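Local atomic coordinates of peroxiredoxin 6 (Arenicola marina, PDB entry 2V2G), a protein that probably reduces hydrogen peroxide and organic hydroperoxides to water and alcohols as a thiol-specific peroxidase. Residues G2-P10 with F131-S142. The protein carries 1 engineered substitution. Residues are numbered along the deposited sequence; the frame is centred on the assembly and turned at random.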
# COMPACT_ATOMS: atom_id res chain seq x y z
N GLY A 2 6.00 -0.32 15.22
CA GLY A 2 5.87 -0.14 13.74
C GLY A 2 7.23 0.16 13.13
O GLY A 2 8.20 0.41 13.85
N ILE A 3 7.34 0.07 11.83
CA ILE A 3 8.59 0.29 11.14
C ILE A 3 8.38 1.37 10.08
O ILE A 3 7.36 1.37 9.39
CB ILE A 3 9.11 -1.05 10.51
CG1 ILE A 3 10.42 -0.83 9.79
CG2 ILE A 3 8.02 -1.64 9.63
CD1 ILE A 3 11.17 -2.13 9.63
N THR A 4 9.26 2.35 10.04
CA THR A 4 9.10 3.45 9.10
C THR A 4 10.03 3.24 7.90
O THR A 4 11.00 2.45 7.95
CB THR A 4 9.37 4.82 9.77
OG1 THR A 4 10.68 4.80 10.32
CG2 THR A 4 8.30 5.08 10.89
N LEU A 5 9.76 3.96 6.82
CA LEU A 5 10.60 3.80 5.63
C LEU A 5 12.03 4.22 5.92
O LEU A 5 12.30 5.21 6.64
CB LEU A 5 10.05 4.62 4.47
CG LEU A 5 8.64 4.31 3.97
CD1 LEU A 5 8.39 5.17 2.75
CD2 LEU A 5 8.41 2.76 3.81
N GLY A 6 12.99 3.45 5.35
CA GLY A 6 14.38 3.66 5.50
C GLY A 6 14.96 3.04 6.76
O GLY A 6 16.16 3.06 6.92
N GLU A 7 14.10 2.50 7.66
CA GLU A 7 14.65 1.83 8.85
C GLU A 7 15.25 0.50 8.43
O GLU A 7 14.72 -0.17 7.53
CB GLU A 7 13.56 1.52 9.87
CG GLU A 7 13.08 2.63 10.71
CD GLU A 7 12.13 2.08 11.86
OE1 GLU A 7 12.50 1.05 12.52
OE2 GLU A 7 11.11 2.74 12.10
N VAL A 8 16.33 0.09 9.13
CA VAL A 8 16.84 -1.28 8.98
C VAL A 8 15.81 -2.28 9.53
O VAL A 8 15.33 -2.15 10.68
CB VAL A 8 18.23 -1.45 9.63
CG1 VAL A 8 18.68 -2.93 9.53
CG2 VAL A 8 19.21 -0.53 8.88
N PHE A 9 15.41 -3.22 8.67
CA PHE A 9 14.43 -4.21 9.06
C PHE A 9 15.00 -5.05 10.20
O PHE A 9 16.18 -5.37 10.22
CB PHE A 9 14.03 -5.08 7.87
CG PHE A 9 12.57 -5.50 7.93
CD1 PHE A 9 11.58 -4.63 7.55
CD2 PHE A 9 12.23 -6.77 8.38
CE1 PHE A 9 10.24 -4.98 7.66
CE2 PHE A 9 10.89 -7.15 8.46
CZ PHE A 9 9.91 -6.28 8.11
N PRO A 10 14.21 -5.38 11.21
CA PRO A 10 14.75 -6.24 12.29
C PRO A 10 15.38 -7.56 11.79
O PRO A 10 14.82 -8.27 10.91
CB PRO A 10 13.54 -6.49 13.22
CG PRO A 10 12.40 -5.96 12.50
CD PRO A 10 12.80 -5.00 11.44
N PHE A 131 5.91 -5.83 3.20
CA PHE A 131 7.09 -5.05 3.40
C PHE A 131 8.08 -5.38 2.27
O PHE A 131 8.43 -6.51 2.08
CB PHE A 131 7.79 -5.34 4.76
CG PHE A 131 6.90 -5.13 5.94
CD1 PHE A 131 6.73 -3.86 6.49
CD2 PHE A 131 6.16 -6.21 6.46
CE1 PHE A 131 5.89 -3.66 7.58
CE2 PHE A 131 5.33 -6.00 7.54
CZ PHE A 131 5.13 -4.69 8.05
N ILE A 132 8.48 -4.35 1.54
CA ILE A 132 9.51 -4.44 0.48
C ILE A 132 10.82 -3.94 1.07
O ILE A 132 10.96 -2.81 1.48
CB ILE A 132 9.19 -3.72 -0.83
CG1 ILE A 132 7.78 -4.11 -1.26
CG2 ILE A 132 10.26 -4.10 -1.83
CD1 ILE A 132 7.26 -3.55 -2.63
N ILE A 133 11.82 -4.84 1.06
CA ILE A 133 13.08 -4.61 1.79
C ILE A 133 14.21 -4.62 0.75
O ILE A 133 14.27 -5.52 -0.14
CB ILE A 133 13.34 -5.71 2.91
CG1 ILE A 133 12.14 -5.68 3.93
CG2 ILE A 133 14.69 -5.48 3.65
CD1 ILE A 133 11.50 -7.02 4.13
N GLY A 134 15.06 -3.62 0.80
CA GLY A 134 16.18 -3.58 -0.16
C GLY A 134 17.33 -4.47 0.24
O GLY A 134 17.38 -5.03 1.36
N PRO A 135 18.31 -4.62 -0.67
CA PRO A 135 19.51 -5.41 -0.33
C PRO A 135 20.34 -4.82 0.81
O PRO A 135 21.23 -5.49 1.35
CB PRO A 135 20.32 -5.45 -1.66
CG PRO A 135 19.81 -4.45 -2.47
CD PRO A 135 18.41 -4.06 -2.04
N ASP A 136 20.08 -3.57 1.15
CA ASP A 136 20.71 -2.90 2.27
C ASP A 136 19.94 -3.11 3.59
O ASP A 136 20.37 -2.59 4.64
CB ASP A 136 20.84 -1.43 1.97
CG ASP A 136 19.47 -0.74 1.72
OD1 ASP A 136 18.41 -1.41 1.77
OD2 ASP A 136 19.47 0.48 1.42
N LYS A 137 18.92 -3.95 3.51
CA LYS A 137 18.12 -4.44 4.64
C LYS A 137 17.17 -3.34 5.09
O LYS A 137 16.49 -3.51 6.14
CB LYS A 137 19.01 -4.87 5.82
CG LYS A 137 20.19 -5.85 5.53
CD LYS A 137 19.72 -7.05 4.82
CE LYS A 137 20.95 -7.95 4.49
NZ LYS A 137 21.77 -7.35 3.40
N LYS A 138 17.08 -2.27 4.33
CA LYS A 138 16.15 -1.16 4.74
C LYS A 138 14.76 -1.31 4.18
O LYS A 138 14.59 -1.77 3.02
CB LYS A 138 16.78 0.18 4.36
CG LYS A 138 17.99 0.50 5.23
CD LYS A 138 18.69 1.74 4.75
CE LYS A 138 19.94 2.09 5.54
NZ LYS A 138 20.34 3.48 5.19
N LEU A 139 13.75 -0.90 4.95
CA LEU A 139 12.40 -0.88 4.41
C LEU A 139 12.22 0.19 3.30
O LEU A 139 12.42 1.37 3.53
CB LEU A 139 11.38 -0.66 5.54
CG LEU A 139 9.92 -0.68 5.10
CD1 LEU A 139 9.49 -2.07 4.62
CD2 LEU A 139 9.05 -0.18 6.28
N LYS A 140 11.77 -0.22 2.14
CA LYS A 140 11.63 0.70 1.01
C LYS A 140 10.18 1.14 0.71
O LYS A 140 9.95 2.24 0.16
CB LYS A 140 12.20 0.08 -0.27
CG LYS A 140 13.65 -0.41 -0.24
CD LYS A 140 14.60 0.74 0.10
CE LYS A 140 16.07 0.28 0.29
NZ LYS A 140 16.99 1.44 0.59
N LEU A 141 9.22 0.31 1.12
CA LEU A 141 7.79 0.52 0.85
C LEU A 141 6.97 -0.42 1.69
O LEU A 141 7.42 -1.56 1.92
CB LEU A 141 7.51 0.24 -0.64
CG LEU A 141 6.13 0.58 -1.24
CD1 LEU A 141 6.29 0.92 -2.74
CD2 LEU A 141 5.19 -0.59 -1.03
N SER A 142 5.85 0.02 2.24
CA SER A 142 5.00 -0.89 2.99
C SER A 142 3.51 -0.63 2.68
O SER A 142 3.16 0.50 2.35
CB SER A 142 5.27 -0.86 4.48
OG SER A 142 4.94 0.35 5.04
O HOH W 1 5.46 0.27 7.78
O HOH W 2 17.66 5.01 4.72
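The ring of Phe-9 packs against Ile-133 and Phe-131, holding the N-terminal segment 2-10 on the β-hairpin of 131-142. It receives the end of Ile-133 squarely over one face, a CH-π contact in which CD1 stands 4.1 Å from the ring centroid. CD of Pro-10 covers the opposite face, offset toward the rim. Against Phe-131 the rings are inclined at 59°, CE1 of Phe-9 approaching CG of Phe-131 at 3.8 Å. The methyl CG2 of Ile-3 reaches CE1 of the same Phe-131 ring at 3.6 Å. The chi1 of Leu-139 (-178°) turns CG away from the backbone nitrogen and toward the N-terminal segment, where CD2 meets CG2 of Ile-3 and CD2 of Leu-5.

Three backbone hydrogen bonds fix this packing. Gly-6 N donates to Leu-139 O at 2.8 Å, Leu-139 N returns a bond to Glu-7 O, and Phe-9 N binds Lys-137 O at 2.8 Å with an almost straight N-H···O angle of 172°. A type II turn from Thr-4 to Glu-7 shapes segment 2-10, and OE2 of Glu-7 reinforces it by accepting from both N and OG1 of Thr-4. On the hairpin, Asp-136 forms an Asx turn through OD1 to Lys-138 N, while its OD2 is salt-bridged to Lys-140 NZ (2.8 Å).

Farther out, Phe-23 and Leu-110 also touch Phe-9, and Ser-142 continues the sheet into a strand of the second subunit. Replacing the Phe-9 ring by an alanine would probably take away the face on which Ile-133 CD1 rests and open a gap beside Phe-131. Apolar side chains and three backbone hydrogen bonds together tie the N-terminal segment to the 131-142 hairpin of the thioredoxin-fold sheet, an attachment that relies little on charge across the contact.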